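Local structure of phosphohistidine phosphatase SixA (Escherichia coli, 1UJC) at residues 112-124 with 134-146. The protein removes the phosphoryl group from phosphohistidine in the HPt domain of the ArcB sensor, within the multistep His-Asp phosphorelay. Sequence-based numbering, arbitrary orientation.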
# COMPACT_ATOMS: atom_id res chain seq x y z
N VAL A 112 -3.01 -6.46 4.10
CA VAL A 112 -3.03 -5.04 4.45
C VAL A 112 -3.64 -4.78 5.82
O VAL A 112 -3.14 -3.96 6.58
CB VAL A 112 -3.78 -4.21 3.37
CG1 VAL A 112 -3.01 -4.26 2.06
CG2 VAL A 112 -5.19 -4.75 3.19
N GLY A 113 -4.72 -5.49 6.13
CA GLY A 113 -5.36 -5.32 7.43
C GLY A 113 -4.46 -5.79 8.56
O GLY A 113 -4.25 -5.07 9.54
N TYR A 114 -3.91 -7.00 8.42
CA TYR A 114 -3.03 -7.58 9.43
C TYR A 114 -1.75 -6.77 9.60
O TYR A 114 -1.21 -6.67 10.70
CB TYR A 114 -2.65 -9.02 9.08
CG TYR A 114 -3.82 -9.96 8.89
CD1 TYR A 114 -4.85 -10.02 9.82
CD2 TYR A 114 -3.87 -10.81 7.78
CE1 TYR A 114 -5.92 -10.90 9.65
CE2 TYR A 114 -4.93 -11.69 7.61
CZ TYR A 114 -5.95 -11.73 8.54
OH TYR A 114 -6.99 -12.63 8.37
N LEU A 115 -1.27 -6.20 8.50
CA LEU A 115 -0.05 -5.41 8.53
C LEU A 115 -0.19 -4.22 9.48
O LEU A 115 0.71 -3.95 10.28
CB LEU A 115 0.31 -4.91 7.13
CG LEU A 115 1.61 -4.12 7.01
CD1 LEU A 115 2.78 -4.93 7.55
CD2 LEU A 115 1.86 -3.77 5.55
N VAL A 116 -1.31 -3.51 9.39
CA VAL A 116 -1.55 -2.37 10.27
C VAL A 116 -1.54 -2.80 11.73
O VAL A 116 -0.93 -2.15 12.57
CB VAL A 116 -2.90 -1.68 9.96
CG1 VAL A 116 -3.18 -0.60 11.01
CG2 VAL A 116 -2.86 -1.06 8.58
N ALA A 117 -2.24 -3.90 12.03
CA ALA A 117 -2.31 -4.41 13.40
C ALA A 117 -0.93 -4.82 13.88
O ALA A 117 -0.51 -4.46 14.98
CB ALA A 117 -3.27 -5.59 13.48
N GLU A 118 -0.22 -5.58 13.04
CA GLU A 118 1.13 -6.04 13.36
C GLU A 118 2.05 -4.87 13.68
O GLU A 118 2.86 -4.94 14.60
CB GLU A 118 1.68 -6.84 12.17
CG GLU A 118 3.17 -7.18 12.24
CD GLU A 118 3.50 -8.18 13.33
OE1 GLU A 118 2.58 -8.90 13.78
OE2 GLU A 118 4.69 -8.26 13.72
N LEU A 119 1.93 -3.79 12.90
CA LEU A 119 2.76 -2.61 13.11
C LEU A 119 2.29 -1.74 14.27
O LEU A 119 3.10 -1.12 14.96
CB LEU A 119 2.78 -1.76 11.83
CG LEU A 119 3.29 -2.41 10.54
CD1 LEU A 119 2.97 -1.49 9.37
CD2 LEU A 119 4.78 -2.67 10.63
N CYS A 120 0.98 -1.70 14.48
CA CYS A 120 0.42 -0.85 15.52
C CYS A 120 -0.24 -1.55 16.70
O CYS A 120 -1.30 -2.16 16.57
CB CYS A 120 -0.60 0.11 14.89
SG CYS A 120 0.04 1.01 13.47
N PRO A 121 0.38 -1.46 17.89
CA PRO A 121 -0.17 -2.09 19.09
C PRO A 121 -1.56 -1.55 19.42
O PRO A 121 -1.82 -0.36 19.24
CB PRO A 121 0.86 -1.72 20.16
CG PRO A 121 2.14 -1.71 19.39
CD PRO A 121 1.75 -0.96 18.14
N GLY A 122 -2.45 -2.42 19.87
CA GLY A 122 -3.79 -2.00 20.24
C GLY A 122 -4.79 -1.87 19.10
O GLY A 122 -5.97 -1.59 19.34
N GLU A 123 -4.34 -2.07 17.87
CA GLU A 123 -5.22 -1.95 16.72
C GLU A 123 -5.66 -3.31 16.18
O GLU A 123 -4.87 -4.25 16.14
CB GLU A 123 -4.52 -1.20 15.58
CG GLU A 123 -4.06 0.20 15.92
CD GLU A 123 -5.20 1.17 16.15
OE1 GLU A 123 -6.33 0.90 15.69
OE2 GLU A 123 -4.95 2.22 16.79
N THR A 124 -6.92 -3.39 15.79
CA THR A 124 -7.45 -4.61 15.19
C THR A 124 -7.29 -4.40 13.68
O THR A 124 -7.16 -3.27 13.22
CB THR A 124 -8.95 -4.82 15.52
OG1 THR A 124 -9.69 -3.67 15.10
CG2 THR A 124 -9.15 -5.03 17.01
N ALA A 134 -3.98 3.42 4.25
CA ALA A 134 -3.83 3.55 5.69
C ALA A 134 -2.50 4.23 5.96
O ALA A 134 -1.48 3.89 5.36
CB ALA A 134 -3.87 2.19 6.35
N SER A 135 -2.52 5.20 6.86
CA SER A 135 -1.32 5.94 7.24
C SER A 135 -0.82 5.46 8.59
O SER A 135 -1.57 5.45 9.56
CB SER A 135 -1.59 7.43 7.32
OG SER A 135 -0.57 8.07 8.05
N VAL A 136 0.44 5.08 8.63
CA VAL A 136 1.06 4.59 9.85
C VAL A 136 2.41 5.24 10.06
O VAL A 136 3.23 5.27 9.16
CB VAL A 136 1.29 3.06 9.78
CG1 VAL A 136 2.08 2.59 10.98
CG2 VAL A 136 -0.05 2.33 9.69
N THR A 137 2.63 5.78 11.26
CA THR A 137 3.92 6.37 11.56
C THR A 137 4.68 5.30 12.33
O THR A 137 4.26 4.89 13.41
CB THR A 137 3.78 7.62 12.43
OG1 THR A 137 3.10 8.64 11.69
CG2 THR A 137 5.16 8.13 12.85
N LEU A 138 5.79 4.84 11.75
CA LEU A 138 6.58 3.79 12.37
C LEU A 138 7.92 4.30 12.91
O LEU A 138 8.63 5.04 12.22
CB LEU A 138 6.84 2.68 11.35
CG LEU A 138 7.54 1.38 11.80
CD1 LEU A 138 6.67 0.62 12.80
CD2 LEU A 138 7.79 0.53 10.57
N ASP A 139 8.25 3.90 14.13
CA ASP A 139 9.51 4.32 14.71
C ASP A 139 10.56 3.21 14.57
O ASP A 139 10.25 2.09 14.13
CB ASP A 139 9.34 4.76 16.17
CG ASP A 139 9.16 3.60 17.14
OD1 ASP A 139 8.73 3.88 18.28
OD2 ASP A 139 9.46 2.44 16.78
N GLU A 140 11.79 3.53 14.93
CA GLU A 140 12.92 2.62 14.82
C GLU A 140 12.80 1.29 15.57
O GLU A 140 13.47 0.31 15.21
CB GLU A 140 14.18 3.36 15.25
CG GLU A 140 14.28 4.79 14.68
CD GLU A 140 13.32 5.78 15.34
OE1 GLU A 140 13.28 5.82 16.59
OE2 GLU A 140 12.62 6.54 14.63
N SER A 141 11.96 1.24 16.59
CA SER A 141 11.78 0.01 17.36
C SER A 141 10.61 -0.81 16.85
O SER A 141 10.17 -1.76 17.50
CB SER A 141 11.61 0.34 18.84
OG SER A 141 12.80 0.91 19.36
N GLY A 142 10.10 -0.44 15.68
CA GLY A 142 8.98 -1.17 15.09
C GLY A 142 7.63 -0.80 15.67
O GLY A 142 6.64 -1.48 15.42
N ASN A 143 7.58 0.29 16.44
CA ASN A 143 6.33 0.71 17.04
C ASN A 143 5.62 1.70 16.12
O ASN A 143 6.11 2.80 15.86
CB ASN A 143 6.59 1.35 18.40
CG ASN A 143 5.54 0.97 19.42
OD1 ASN A 143 5.65 1.31 20.61
ND2 ASN A 143 4.51 0.27 18.97
N GLY A 144 4.45 1.31 15.64
CA GLY A 144 3.70 2.16 14.74
C GLY A 144 2.41 2.70 15.30
O GLY A 144 1.77 2.07 16.14
N THR A 145 2.03 3.87 14.81
CA THR A 145 0.81 4.54 15.22
C THR A 145 -0.12 4.63 14.01
O THR A 145 0.30 5.09 12.95
CB THR A 145 1.11 5.96 15.72
OG1 THR A 145 1.87 5.88 16.93
CG2 THR A 145 -0.16 6.73 15.96
N PHE A 146 -1.36 4.19 14.18
CA PHE A 146 -2.36 4.23 13.11
C PHE A 146 -2.99 5.63 13.08
O PHE A 146 -3.86 5.96 13.89
CB PHE A 146 -3.43 3.16 13.36
CG PHE A 146 -4.43 3.01 12.26
CD1 PHE A 146 -4.14 3.42 10.96
CD2 PHE A 146 -5.66 2.41 12.51
CE1 PHE A 146 -5.06 3.24 9.93
CE2 PHE A 146 -6.59 2.22 11.49
CZ PHE A 146 -6.29 2.64 10.19
O HOH W 1 4.65 -3.35 16.94
O HOH W 2 -0.36 1.85 18.27
O HOH W 3 -2.55 3.38 16.97
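Phe146 lies between the helix that ends at Leu119 and the turn that follows it: Val116 CG1 sits over one face of its ring, 4.1 Å from the Phe146 ring centroid and 12° off the normal, a CH-pi contact, while Glu123 comes to the ring edge. The other methyl of Val116, CG2, packs on Ala134 CB. Glu123 can be followed outward. Its CB carries the chain to CG, which packs 4.0 Å from Phe146 CB; the bend at chi2 (-68°) then brings CD to the ring edge, the carboxylate and ring planes standing 81° apart. OE1 lies 3.6 Å from Phe146 CD2. OE2 is 3.9 Å from Phe146 CB and takes a hydrogen bond from a water that itself accepts from Phe146 N. Replacing Glu123 by an alanine would probably leave the ring edge without its carboxylate neighbour and that water without its acceptor. Helix 111-119 packs in this way on the antiparallel edge of the mixed sheet, where strands 133-138 and 144-150 form a hairpin beside strand 2-7, in the alpha/beta fold of the histidine phosphatase superfamily; Ile5 of that strand also touches Val116 and Leu119. Cys120, the first residue to leave helical geometry, sets SG against the hairpin, 3.6 Å from Val136 CG1. Just before it, Leu119 O accepts from Gly144 N at 2.9 Å, a bent bond that ties the helix end directly to the second strand. Cys120 CA returns a CH...O contact to Gly144 O, which a second water links to Pro121 O. At the hairpin turn, Asp139 OD2 accepts from Ser141 N and Asn143 N on opposite faces of its carboxylate, the former closing an Asx turn.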